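Long-range contacts in glycine betaine/carnitine/choline ABC transporter (PDB 3O66), which probably captures glycine betaine, carnitine or choline as the substrate-binding component of an ABC importer: residues A[103-108]-A[229-234]; A[114-119]-A[215-220]. All coordinates share one frame; numbering follows the deposited sequence.

Overall arrangement
A two-lobed substrate-binding fold of the periplasmic binding protein class offers two kinds of contact within one chain. Interaction 1 lies toward one extremity, its centre about 21 Å from that of the chain, and fastens edge strand 104-106 to helix 228-233 of the same lobe; it is partly buried, with an exposed salt bridge above a covered apolar patch. Interaction 2, its centre about 10 Å from that of the chain, is a surface contact between segments on the chain passages between the two sheets, and it relies on aromatic rings, one backbone bond and a water. The centres of interactions 1 and 2 are about 28 Å apart, and interaction 2 is nested within the chain loop closed by interaction 1.

Interaction 1: A[103-108]-A[229-234]; sequences DQTFFD and ELLRQH
Asp103, the residue at which the chain leaves helix 87-102 with positive phi, meets Arg232 in a two-pronged, end-on salt bridge. Its carboxylate hangs from a chi1 of -172°, with CG anti to the backbone N, and faces the guanidinium. Arg232 NH1 reaches Asp103 OD1 at 3.2 Å, while Arg232 NH2 reaches Asp103 OD2 at 2.8 Å, an almost straight bond of 170°. Both oxygens use their syn lone pairs, and the two flat groups are nearly coplanar, 5° apart. The arginine chain bends at chi3 so that the guanidinium reaches toward Asp103, one face lying over Glu229 N, offset to the rim. A water extends the link: it donates to Asp103 OD2 at 3.0 Å and accepts from Glu229 N at 3.1 Å. Asp103 OD1 also has a weak hydrogen bond to Asn228 ND2.

Two residues on, in strand 104-106, Thr105 turns its CB toward the helix, and its OG1 passes 3.7 Å from Leu231 CD1; the hydroxyl's polar partner is OD1 of the same Asn228, which thus ties both residues to the start of the helix. Phe107 and Leu231 approach from opposite directions, and Leu231 CD1 meets Phe107 CZ obliquely, 4.1 Å away. Thr105 CG2 sits over the centre of one face of this ring, and helix 236-242 also packs against the phenylalanine.

The contact thus joins the edge strand of one lobe's sheet to the helix that directly follows the neighbouring strand 222-227. Two bonds in one plane restrict rotation of both charged groups, and the paired guanidinium would further favour the ionised carboxylate.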
loop_
_atom_site.group_PDB
_atom_site.type_symbol
_atom_site.label_atom_id
_atom_site.label_comp_id
_atom_site.label_asym_id
_atom_site.label_seq_id
_atom_site.Cartn_x
_atom_site.Cartn_y
_atom_site.Cartn_z
ATOM N N ASP A 103 1.395 -2.311 22.349
ATOM C CA ASP A 103 0.006 -2.533 22.775
ATOM C C ASP A 103 -0.988 -2.090 21.685
ATOM O O ASP A 103 -1.964 -1.349 21.949
ATOM C CB ASP A 103 -0.288 -1.806 24.102
ATOM C CG ASP A 103 -1.651 -2.172 24.675
ATOM O OD1 ASP A 103 -2.058 -3.354 24.520
ATOM O OD2 ASP A 103 -2.296 -1.283 25.292
ATOM N N GLN A 104 -0.697 -2.516 20.454
ATOM C CA GLN A 104 -1.518 -2.157 19.290
ATOM C C GLN A 104 -1.845 -3.395 18.472
ATOM O O GLN A 104 -1.075 -4.366 18.426
ATOM C CB GLN A 104 -0.812 -1.146 18.394
ATOM C CG GLN A 104 -0.591 0.236 19.047
ATOM C CD GLN A 104 0.318 1.146 18.222
ATOM O OE1 GLN A 104 0.626 0.854 17.063
ATOM N NE2 GLN A 104 0.770 2.243 18.833
ATOM N N THR A 105 -2.986 -3.326 17.795
ATOM C CA THR A 105 -3.402 -4.374 16.897
ATOM C C THR A 105 -3.081 -3.932 15.473
ATOM O O THR A 105 -3.635 -2.923 14.966
ATOM C CB THR A 105 -4.890 -4.676 17.070
ATOM O OG1 THR A 105 -5.095 -5.259 18.367
ATOM C CG2 THR A 105 -5.403 -5.634 15.969
ATOM N N PHE A 106 -2.180 -4.671 14.839
ATOM C CA PHE A 106 -1.914 -4.477 13.407
ATOM C C PHE A 106 -2.847 -5.486 12.727
ATOM O O PHE A 106 -2.613 -6.684 12.832
ATOM C CB PHE A 106 -0.409 -4.737 13.112
ATOM C CG PHE A 106 0.070 -4.239 11.767
ATOM C CD1 PHE A 106 0.959 -3.161 11.690
ATOM C CD2 PHE A 106 -0.331 -4.872 10.583
ATOM C CE1 PHE A 106 1.427 -2.693 10.451
ATOM C CE2 PHE A 106 0.146 -4.437 9.343
ATOM C CZ PHE A 106 1.028 -3.335 9.284
ATOM N N PHE A 107 -3.909 -5.002 12.060
ATOM C CA PHE A 107 -4.972 -5.898 11.541
ATOM C C PHE A 107 -4.481 -6.768 10.405
ATOM O O PHE A 107 -3.430 -6.493 9.792
ATOM C CB PHE A 107 -6.213 -5.105 11.116
ATOM C CG PHE A 107 -7.031 -4.612 12.285
ATOM C CD1 PHE A 107 -8.187 -5.300 12.676
ATOM C CD2 PHE A 107 -6.624 -3.494 13.012
ATOM C CE1 PHE A 107 -8.942 -4.864 13.765
ATOM C CE2 PHE A 107 -7.363 -3.044 14.114
ATOM C CZ PHE A 107 -8.522 -3.721 14.483
ATOM N N ASP A 108 -5.202 -7.858 10.168
ATOM C CA ASP A 108 -5.039 -8.615 8.923
ATOM C C ASP A 108 -5.208 -7.641 7.745
ATOM O O ASP A 108 -5.900 -6.648 7.865
ATOM C CB ASP A 108 -6.051 -9.745 8.817
ATOM C CG ASP A 108 -5.727 -10.930 9.739
ATOM O OD1 ASP A 108 -4.632 -10.990 10.339
ATOM O OD2 ASP A 108 -6.590 -11.815 9.856
ATOM N N GLU A 229 -5.760 0.222 23.730
ATOM C CA GLU A 229 -6.488 1.099 24.662
ATOM C C GLU A 229 -7.854 1.466 24.048
ATOM O O GLU A 229 -8.875 1.363 24.721
ATOM C CB GLU A 229 -5.685 2.362 25.014
ATOM C CG GLU A 229 -6.435 3.325 25.961
ATOM C CD GLU A 229 -5.678 4.636 26.252
ATOM O OE1 GLU A 229 -4.769 5.004 25.475
ATOM O OE2 GLU A 229 -6.013 5.314 27.260
ATOM N N LEU A 230 -7.865 1.862 22.773
ATOM C CA LEU A 230 -9.123 2.211 22.093
ATOM C C LEU A 230 -10.024 0.985 21.944
ATOM O O LEU A 230 -11.263 1.052 22.183
ATOM C CB LEU A 230 -8.857 2.834 20.704
ATOM C CG LEU A 230 -10.100 2.982 19.818
ATOM C CD1 LEU A 230 -11.091 4.001 20.411
ATOM C CD2 LEU A 230 -9.704 3.377 18.404
ATOM N N LEU A 231 -9.422 -0.134 21.535
ATOM C CA LEU A 231 -10.170 -1.372 21.335
ATOM C C LEU A 231 -10.718 -1.932 22.656
ATOM O O LEU A 231 -11.754 -2.605 22.672
ATOM C CB LEU A 231 -9.311 -2.410 20.602
ATOM C CG LEU A 231 -8.849 -2.026 19.179
ATOM C CD1 LEU A 231 -8.186 -3.230 18.529
ATOM C CD2 LEU A 231 -9.991 -1.520 18.283
ATOM N N ARG A 232 -10.034 -1.656 23.764
ATOM C CA ARG A 232 -10.572 -2.054 25.071
ATOM C C ARG A 232 -11.739 -1.181 25.508
ATOM O O ARG A 232 -12.722 -1.675 26.078
ATOM C CB ARG A 232 -9.465 -2.117 26.135
ATOM C CG ARG A 232 -8.581 -3.350 25.963
ATOM C CD ARG A 232 -7.547 -3.516 27.061
ATOM N NE ARG A 232 -6.621 -2.388 27.113
ATOM C CZ ARG A 232 -5.409 -2.362 26.560
ATOM N NH1 ARG A 232 -4.926 -3.408 25.909
ATOM N NH2 ARG A 232 -4.676 -1.271 26.673
ATOM N N GLN A 233 -11.642 0.111 25.217
ATOM C CA GLN A 233 -12.707 1.045 25.513
ATOM C C GLN A 233 -13.964 0.791 24.655
ATOM O O GLN A 233 -15.078 0.892 25.167
ATOM C CB GLN A 233 -12.198 2.480 25.335
ATOM C CG GLN A 233 -13.244 3.534 25.611
ATOM C CD GLN A 233 -12.628 4.887 25.929
ATOM O OE1 GLN A 233 -11.725 5.352 25.228
ATOM N NE2 GLN A 233 -13.114 5.522 26.991
ATOM N N HIS A 234 -13.775 0.481 23.365
ATOM C CA HIS A 234 -14.877 0.229 22.441
ATOM C C HIS A 234 -14.656 -1.064 21.648
ATOM O O HIS A 234 -14.265 -0.997 20.474
ATOM C CB HIS A 234 -15.014 1.390 21.445
ATOM C CG HIS A 234 -15.249 2.713 22.093
ATOM N ND1 HIS A 234 -16.475 3.078 22.606
ATOM C CD2 HIS A 234 -14.420 3.761 22.311
ATOM C CE1 HIS A 234 -16.384 4.287 23.136
ATOM N NE2 HIS A 234 -15.147 4.722 22.971
HETATM O O HOH W 1 -2.799 1.146 23.671
#

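Interaction 2: A[114-119]-A[215-220]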
loop_
_atom_site.group_PDB
_atom_site.type_symbol
_atom_site.label_atom_id
_atom_site.label_comp_id
_atom_site.label_asym_id
_atom_site.label_seq_id
_atom_site.Cartn_x
_atom_site.Cartn_y
_atom_site.Cartn_z
ATOM N N ASN A 114 1.263 -2.488 -1.290
ATOM C CA ASN A 114 1.793 -1.302 -1.944
ATOM C C ASN A 114 3.314 -1.377 -1.875
ATOM O O ASN A 114 3.928 -1.022 -0.851
ATOM C CB ASN A 114 1.265 -0.035 -1.261
ATOM C CG ASN A 114 1.591 1.228 -2.044
ATOM O OD1 ASN A 114 2.394 1.203 -2.988
ATOM N ND2 ASN A 114 0.978 2.335 -1.657
ATOM N N THR A 115 3.881 -1.937 -2.941
ATOM C CA THR A 115 5.289 -2.236 -3.010
ATOM C C THR A 115 5.888 -1.726 -4.320
ATOM O O THR A 115 5.167 -1.453 -5.281
ATOM C CB THR A 115 5.536 -3.764 -2.905
ATOM O OG1 THR A 115 6.942 -4.025 -3.061
ATOM C CG2 THR A 115 4.730 -4.552 -3.987
ATOM N N TYR A 116 7.210 -1.555 -4.335
ATOM C CA TYR A 116 7.911 -1.419 -5.606
ATOM C C TYR A 116 7.595 -2.704 -6.369
ATOM O O TYR A 116 7.571 -3.792 -5.788
ATOM C CB TYR A 116 9.425 -1.289 -5.414
ATOM C CG TYR A 116 9.961 0.125 -5.142
ATOM C CD1 TYR A 116 9.156 1.263 -5.275
ATOM C CD2 TYR A 116 11.290 0.306 -4.776
ATOM C CE1 TYR A 116 9.664 2.546 -5.024
ATOM C CE2 TYR A 116 11.818 1.581 -4.541
ATOM C CZ TYR A 116 11.006 2.698 -4.670
ATOM O OH TYR A 116 11.541 3.949 -4.411
ATOM N N ALA A 117 7.342 -2.543 -7.669
ATOM C CA ALA A 117 7.054 -3.646 -8.549
ATOM C C ALA A 117 7.417 -3.239 -9.953
ATOM O O ALA A 117 7.202 -2.091 -10.349
ATOM C CB ALA A 117 5.539 -4.007 -8.484
ATOM N N PHE A 118 7.922 -4.196 -10.719
ATOM C CA PHE A 118 8.213 -4.001 -12.124
ATOM C C PHE A 118 6.936 -4.112 -12.898
ATOM O O PHE A 118 6.098 -4.969 -12.610
ATOM C CB PHE A 118 9.229 -5.029 -12.639
ATOM C CG PHE A 118 10.594 -4.848 -12.043
ATOM C CD1 PHE A 118 11.479 -3.928 -12.589
ATOM C CD2 PHE A 118 10.945 -5.512 -10.871
ATOM C CE1 PHE A 118 12.740 -3.726 -12.015
ATOM C CE2 PHE A 118 12.204 -5.304 -10.271
ATOM C CZ PHE A 118 13.088 -4.404 -10.846
HETATM N N MSE A 119 6.789 -3.252 -13.896
HETATM C CA MSE A 119 5.542 -3.187 -14.654
HETATM C C MSE A 119 5.795 -2.768 -16.083
HETATM O O MSE A 119 6.811 -2.097 -16.390
HETATM C CB MSE A 119 4.495 -2.299 -13.982
HETATM C CG MSE A 119 4.987 -0.858 -13.759
HETATM SE SE MSE A 119 3.729 0.189 -12.698
HETATM C CE MSE A 119 4.003 -0.745 -10.999
ATOM N N GLN A 215 11.029 -12.943 -4.652
ATOM C CA GLN A 215 10.838 -12.162 -3.416
ATOM C C GLN A 215 12.056 -11.297 -3.081
ATOM O O GLN A 215 12.552 -11.305 -1.930
ATOM C CB GLN A 215 10.470 -13.053 -2.209
ATOM C CG GLN A 215 9.235 -13.902 -2.423
ATOM C CD GLN A 215 8.939 -14.865 -1.267
ATOM O OE1 GLN A 215 9.848 -15.337 -0.552
ATOM N NE2 GLN A 215 7.660 -15.170 -1.091
ATOM N N PHE A 216 12.555 -10.588 -4.086
ATOM C CA PHE A 216 13.618 -9.627 -3.888
ATOM C C PHE A 216 13.132 -8.532 -2.950
ATOM O O PHE A 216 13.901 -8.061 -2.126
ATOM C CB PHE A 216 14.055 -9.018 -5.222
ATOM C CG PHE A 216 15.053 -7.907 -5.075
ATOM C CD1 PHE A 216 16.371 -8.177 -4.720
ATOM C CD2 PHE A 216 14.666 -6.590 -5.265
ATOM C CE1 PHE A 216 17.305 -7.138 -4.555
ATOM C CE2 PHE A 216 15.580 -5.551 -5.115
ATOM C CZ PHE A 216 16.913 -5.825 -4.757
ATOM N N PHE A 217 11.861 -8.131 -3.089
ATOM C CA PHE A 217 11.274 -7.172 -2.169
ATOM C C PHE A 217 10.531 -7.843 -1.033
ATOM O O PHE A 217 9.897 -8.902 -1.224
ATOM C CB PHE A 217 10.301 -6.233 -2.876
ATOM C CG PHE A 217 10.912 -5.440 -4.011
ATOM C CD1 PHE A 217 11.829 -4.416 -3.754
ATOM C CD2 PHE A 217 10.514 -5.675 -5.334
ATOM C CE1 PHE A 217 12.374 -3.654 -4.818
ATOM C CE2 PHE A 217 11.070 -4.937 -6.400
ATOM C CZ PHE A 217 11.990 -3.923 -6.129
ATOM N N PRO A 218 10.576 -7.229 0.161
ATOM C CA PRO A 218 9.820 -7.838 1.240
ATOM C C PRO A 218 8.351 -7.440 1.065
ATOM O O PRO A 218 8.057 -6.573 0.241
ATOM C CB PRO A 218 10.447 -7.221 2.500
ATOM C CG PRO A 218 10.965 -5.874 2.025
ATOM C CD PRO A 218 11.409 -6.095 0.614
ATOM N N PRO A 219 7.437 -8.084 1.809
ATOM C CA PRO A 219 6.011 -7.728 1.688
ATOM C C PRO A 219 5.717 -6.343 2.227
ATOM O O PRO A 219 6.359 -5.881 3.183
ATOM C CB PRO A 219 5.286 -8.749 2.574
ATOM C CG PRO A 219 6.319 -9.720 3.021
ATOM C CD PRO A 219 7.679 -9.211 2.726
ATOM N N TYR A 220 4.742 -5.704 1.605
ATOM C CA TYR A 220 4.218 -4.450 2.081
ATOM C C TYR A 220 2.695 -4.564 2.057
ATOM O O TYR A 220 1.982 -3.729 1.462
ATOM C CB TYR A 220 4.712 -3.320 1.164
ATOM C CG TYR A 220 6.191 -3.064 1.326
ATOM C CD1 TYR A 220 7.125 -3.686 0.488
ATOM C CD2 TYR A 220 6.653 -2.239 2.336
ATOM C CE1 TYR A 220 8.503 -3.447 0.637
ATOM C CE2 TYR A 220 8.020 -1.986 2.503
ATOM C CZ TYR A 220 8.935 -2.597 1.655
ATOM O OH TYR A 220 10.260 -2.353 1.812
HETATM O O HOH W 2 6.843 -6.700 -2.061
#
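Residues 114-119 and 215-220, on the chain crossings between the two sheets, probably form part of the interlobe hinge, and they run side by side in roughly opposite directions. Their backbones join where Asn114 N donates to Tyr220 O at 3.1 Å; the side chain of Asn114 turns instead to Glu20. Beside this bond, Thr115 lies against the Tyr220 ring, its CB 3.7 Å from Tyr220 CD1. Thr115 OG1, anti to its own N (chi1 176°), donates to Tyr116 O and accepts a bond from a water that also donates to Pro218 O at 2.6 Å.

Farther along, the Phe217 ring is wedged between two neighbours: Phe216 points its CD2 edge at the centre of one face, and Tyr116 CB lies over the opposite face, toward its rim. Tyr116 CB makes a CH-pi contact, 4.0 Å from the Phe217 centroid and 20° off the ring normal. Phe118 CE2 comes within 4.1 Å of Phe217 CE2, extending the apolar patch.

Sandwiched in this way, the Phe217 ring is limited in rotation and tilt, whereas the polar link between the segments is a single direct bond plus a shared water.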